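Local atomic coordinates of transcription regulator (Haloarcula marismortui ATCC 43049, PDB entry 3CRJ), a protein that probably binds regulatory DNA as a dimeric TetR-family transcription factor, likely a repressor. Residues 24-33 with 105-116. Sequence-based numbering, arbitrary orientation.
Sequences YRALREHGYA and DLSVALLEMRSQ
Glu112 accepts two backbone hydrogen bonds just after helix 12-30. Tyr32 N donates to Glu112 OE1 at 3.2 Å, from above the carboxylate plane. Ala33 N donates to Glu112 OE2, on the syn side and 34° out of the plane. The Glu112 chain is extended beyond CG, and this carries the carboxylate across. OE1 is also hydrogen-bonded to Tyr119 OH of the second subunit. With an alanine in place of Glu112, both backbone N-H groups would probably lose their acceptor, and that tyrosine its partner.

The axes of segments 24-30 and 105-115 approach to 8.0 Å and cross almost at right angles. In this TetR-type fold the contact joins the first helix of the DNA-binding domain, next to the predicted helix-turn-helix, to the C-terminal regulatory domain.

At the crossing, Leu106 splits its methyls: CD1 meets Leu27, and CD2 lies 3.7 Å from Tyr24 CE1. Leu27 CD2 rests on Ala109 CB. Beyond the helix end, Tyr32, with CG anti to its own N (chi1 172°), sets its ring beside selenomethionine Met113. The selenium makes an oblique Met-aromatic contact. Tyr32 OH is hydrogen-bonded to Lys120.

Arg28 NE and Asp105 OD2 are 4.1 Å apart, too far for a salt bridge.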
loop_
_atom_site.group_PDB
_atom_site.type_symbol
_atom_site.label_atom_id
_atom_site.label_comp_id
_atom_site.label_asym_id
_atom_site.label_seq_id
_atom_site.Cartn_x
_atom_site.Cartn_y
_atom_site.Cartn_z
ATOM N N TYR A 24 -6.846 -7.728 18.841
ATOM C CA TYR A 24 -5.941 -6.616 18.722
ATOM C C TYR A 24 -4.604 -6.954 19.380
ATOM O O TYR A 24 -3.571 -6.874 18.718
ATOM C CB TYR A 24 -6.529 -5.363 19.339
ATOM C CG TYR A 24 -5.554 -4.224 19.394
ATOM C CD1 TYR A 24 -5.555 -3.233 18.423
ATOM C CD2 TYR A 24 -4.634 -4.125 20.434
ATOM C CE1 TYR A 24 -4.647 -2.160 18.480
ATOM C CE2 TYR A 24 -3.717 -3.067 20.506
ATOM C CZ TYR A 24 -3.725 -2.096 19.526
ATOM O OH TYR A 24 -2.821 -1.062 19.600
ATOM N N ARG A 25 -4.620 -7.352 20.660
ATOM C CA ARG A 25 -3.372 -7.566 21.410
ATOM C C ARG A 25 -2.524 -8.665 20.801
ATOM O O ARG A 25 -1.302 -8.554 20.754
ATOM C CB ARG A 25 -3.622 -7.854 22.891
ATOM C CG ARG A 25 -3.967 -6.622 23.730
ATOM C CD ARG A 25 -3.874 -6.939 25.212
ATOM N NE ARG A 25 -4.802 -7.991 25.655
ATOM C CZ ARG A 25 -6.111 -7.823 25.854
ATOM N NH1 ARG A 25 -6.682 -6.639 25.661
ATOM N NH2 ARG A 25 -6.858 -8.842 26.251
ATOM N N ALA A 26 -3.177 -9.698 20.296
ATOM C CA ALA A 26 -2.496 -10.887 19.818
ATOM C C ALA A 26 -1.885 -10.626 18.436
ATOM O O ALA A 26 -0.707 -10.984 18.176
ATOM C CB ALA A 26 -3.458 -12.048 19.778
ATOM N N LEU A 27 -2.672 -9.963 17.581
ATOM C CA LEU A 27 -2.167 -9.398 16.321
ATOM C C LEU A 27 -0.992 -8.440 16.527
ATOM O O LEU A 27 -0.012 -8.542 15.804
ATOM C CB LEU A 27 -3.261 -8.661 15.568
ATOM C CG LEU A 27 -4.065 -9.363 14.496
ATOM C CD1 LEU A 27 -4.843 -8.297 13.793
ATOM C CD2 LEU A 27 -3.199 -10.112 13.502
ATOM N N ARG A 28 -1.081 -7.523 17.495
ATOM C CA ARG A 28 0.034 -6.642 17.783
ATOM C C ARG A 28 1.298 -7.461 18.075
ATOM O O ARG A 28 2.366 -7.145 17.575
ATOM C CB ARG A 28 -0.261 -5.663 18.925
ATOM C CG ARG A 28 0.959 -4.870 19.350
ATOM C CD ARG A 28 0.796 -4.036 20.648
ATOM N NE ARG A 28 1.824 -2.974 20.739
ATOM C CZ ARG A 28 1.746 -1.881 21.514
ATOM N NH1 ARG A 28 0.688 -1.661 22.298
ATOM N NH2 ARG A 28 2.729 -0.988 21.506
ATOM N N GLU A 29 1.180 -8.539 18.836
ATOM C CA GLU A 29 2.374 -9.326 19.164
ATOM C C GLU A 29 2.885 -10.232 18.058
ATOM O O GLU A 29 4.077 -10.248 17.790
ATOM C CB GLU A 29 2.159 -10.179 20.399
ATOM C CG GLU A 29 3.455 -10.401 21.106
ATOM C CD GLU A 29 3.531 -11.759 21.750
ATOM O OE1 GLU A 29 4.638 -12.106 22.247
ATOM O OE2 GLU A 29 2.497 -12.469 21.754
ATOM N N HIS A 30 1.987 -10.995 17.434
ATOM C CA HIS A 30 2.394 -12.103 16.565
ATOM C C HIS A 30 2.340 -11.844 15.081
ATOM O O HIS A 30 2.884 -12.637 14.306
ATOM C CB HIS A 30 1.545 -13.326 16.827
ATOM C CG HIS A 30 1.639 -13.829 18.224
ATOM N ND1 HIS A 30 2.801 -14.356 18.744
ATOM C CD2 HIS A 30 0.716 -13.894 19.215
ATOM C CE1 HIS A 30 2.588 -14.735 19.993
ATOM N NE2 HIS A 30 1.334 -14.457 20.308
ATOM N N GLY A 31 1.662 -10.771 14.685
ATOM C CA GLY A 31 1.414 -10.495 13.279
ATOM C C GLY A 31 0.307 -11.382 12.746
ATOM O O GLY A 31 -0.221 -12.240 13.460
ATOM N N TYR A 32 -0.041 -11.196 11.477
ATOM C CA TYR A 32 -1.080 -12.025 10.879
ATOM C C TYR A 32 -0.667 -13.497 10.774
ATOM O O TYR A 32 -1.345 -14.357 11.289
ATOM C CB TYR A 32 -1.544 -11.495 9.512
ATOM C CG TYR A 32 -2.471 -12.483 8.845
ATOM C CD1 TYR A 32 -3.794 -12.616 9.264
ATOM C CD2 TYR A 32 -2.014 -13.319 7.833
ATOM C CE1 TYR A 32 -4.637 -13.559 8.683
ATOM C CE2 TYR A 32 -2.848 -14.261 7.254
ATOM C CZ TYR A 32 -4.157 -14.376 7.683
ATOM O OH TYR A 32 -4.987 -15.310 7.106
ATOM N N ALA A 33 0.444 -13.783 10.113
ATOM C CA ALA A 33 0.803 -15.172 9.793
ATOM C C ALA A 33 0.801 -16.135 11.000
ATOM O O ALA A 33 0.425 -17.298 10.898
ATOM C CB ALA A 33 2.144 -15.209 9.082
ATOM N N ASP A 105 2.316 -1.323 15.019
ATOM C CA ASP A 105 2.427 -2.798 15.104
ATOM C C ASP A 105 1.172 -3.486 14.562
ATOM O O ASP A 105 1.261 -4.533 13.876
ATOM C CB ASP A 105 2.793 -3.273 16.518
ATOM C CG ASP A 105 4.310 -3.345 16.742
ATOM O OD1 ASP A 105 5.069 -3.476 15.745
ATOM O OD2 ASP A 105 4.744 -3.281 17.922
ATOM N N LEU A 106 0.016 -2.878 14.826
ATOM C CA LEU A 106 -1.166 -3.242 14.072
ATOM C C LEU A 106 -0.973 -3.052 12.555
ATOM O O LEU A 106 -1.474 -3.817 11.741
ATOM C CB LEU A 106 -2.369 -2.459 14.555
ATOM C CG LEU A 106 -3.617 -3.288 14.310
ATOM C CD1 LEU A 106 -3.453 -4.654 14.946
ATOM C CD2 LEU A 106 -4.828 -2.588 14.856
ATOM N N SER A 107 -0.212 -2.045 12.181
ATOM C CA SER A 107 -0.008 -1.737 10.776
ATOM C C SER A 107 0.629 -2.840 9.917
ATOM O O SER A 107 0.151 -3.084 8.802
ATOM C CB SER A 107 0.692 -0.400 10.629
ATOM O OG SER A 107 -0.259 0.605 10.961
ATOM N N VAL A 108 1.666 -3.508 10.436
ATOM C CA VAL A 108 2.262 -4.684 9.785
ATOM C C VAL A 108 1.185 -5.743 9.515
ATOM O O VAL A 108 1.025 -6.200 8.385
ATOM C CB VAL A 108 3.370 -5.307 10.663
ATOM C CG1 VAL A 108 3.786 -6.692 10.165
ATOM C CG2 VAL A 108 4.567 -4.351 10.805
ATOM N N ALA A 109 0.426 -6.091 10.549
ATOM C CA ALA A 109 -0.655 -7.072 10.426
ATOM C C ALA A 109 -1.655 -6.729 9.334
ATOM O O ALA A 109 -2.019 -7.600 8.541
ATOM C CB ALA A 109 -1.368 -7.246 11.739
ATOM N N LEU A 110 -2.075 -5.464 9.285
ATOM C CA LEU A 110 -3.065 -5.013 8.300
ATOM C C LEU A 110 -2.582 -5.035 6.833
ATOM O O LEU A 110 -3.370 -5.294 5.929
ATOM C CB LEU A 110 -3.624 -3.635 8.674
ATOM C CG LEU A 110 -4.441 -3.454 9.973
ATOM C CD1 LEU A 110 -4.656 -1.969 10.182
ATOM C CD2 LEU A 110 -5.765 -4.124 9.907
ATOM N N LEU A 111 -1.299 -4.777 6.597
ATOM C CA LEU A 111 -0.736 -4.888 5.254
ATOM C C LEU A 111 -0.669 -6.357 4.834
ATOM O O LEU A 111 -0.937 -6.691 3.682
ATOM C CB LEU A 111 0.672 -4.297 5.204
ATOM C CG LEU A 111 1.254 -3.555 3.981
ATOM C CD1 LEU A 111 2.751 -3.863 3.845
ATOM C CD2 LEU A 111 0.542 -3.761 2.642
ATOM N N GLU A 112 -0.326 -7.231 5.774
ATOM C CA GLU A 112 -0.294 -8.657 5.493
ATOM C C GLU A 112 -1.683 -9.068 5.055
ATOM O O GLU A 112 -1.850 -9.763 4.052
ATOM C CB GLU A 112 0.106 -9.483 6.719
ATOM C CG GLU A 112 1.515 -9.293 7.228
ATOM C CD GLU A 112 1.790 -10.146 8.465
ATOM O OE1 GLU A 112 1.906 -9.569 9.571
ATOM O OE2 GLU A 112 1.873 -11.397 8.345
HETATM N N MSE A 113 -2.683 -8.624 5.805
HETATM C CA MSE A 113 -4.061 -8.982 5.520
HETATM C C MSE A 113 -4.569 -8.363 4.223
HETATM O O MSE A 113 -5.346 -8.999 3.510
HETATM C CB MSE A 113 -4.957 -8.594 6.684
HETATM C CG MSE A 113 -4.772 -9.451 7.896
HETATM SE SE MSE A 113 -5.947 -8.889 9.325
HETATM C CE MSE A 113 -5.991 -6.996 8.888
ATOM N N ARG A 114 -4.113 -7.144 3.915
ATOM C CA ARG A 114 -4.459 -6.485 2.652
ATOM C C ARG A 114 -3.880 -7.221 1.470
ATOM O O ARG A 114 -4.538 -7.366 0.442
ATOM C CB ARG A 114 -3.980 -5.048 2.605
ATOM C CG ARG A 114 -4.896 -4.076 3.278
ATOM C CD ARG A 114 -4.427 -2.642 3.054
ATOM N NE ARG A 114 -4.996 -1.711 4.026
ATOM C CZ ARG A 114 -4.390 -1.366 5.166
ATOM N NH1 ARG A 114 -3.193 -1.893 5.482
ATOM N NH2 ARG A 114 -4.987 -0.501 5.997
ATOM N N SER A 115 -2.639 -7.682 1.617
ATOM C CA SER A 115 -1.989 -8.434 0.549
ATOM C C SER A 115 -2.699 -9.754 0.301
ATOM O O SER A 115 -2.521 -10.346 -0.748
ATOM C CB SER A 115 -0.491 -8.621 0.804
ATOM O OG SER A 115 -0.241 -9.633 1.757
ATOM N N GLN A 116 -3.528 -10.186 1.251
ATOM C CA GLN A 116 -4.329 -11.404 1.090
ATOM C C GLN A 116 -5.749 -11.254 0.573
ATOM O O GLN A 116 -6.394 -12.237 0.264
ATOM C CB GLN A 116 -4.348 -12.189 2.369
ATOM C CG GLN A 116 -3.312 -13.248 2.357
ATOM C CD GLN A 116 -2.987 -13.675 3.739
ATOM O OE1 GLN A 116 -2.845 -12.835 4.644
ATOM N NE2 GLN A 116 -2.866 -14.991 3.941
#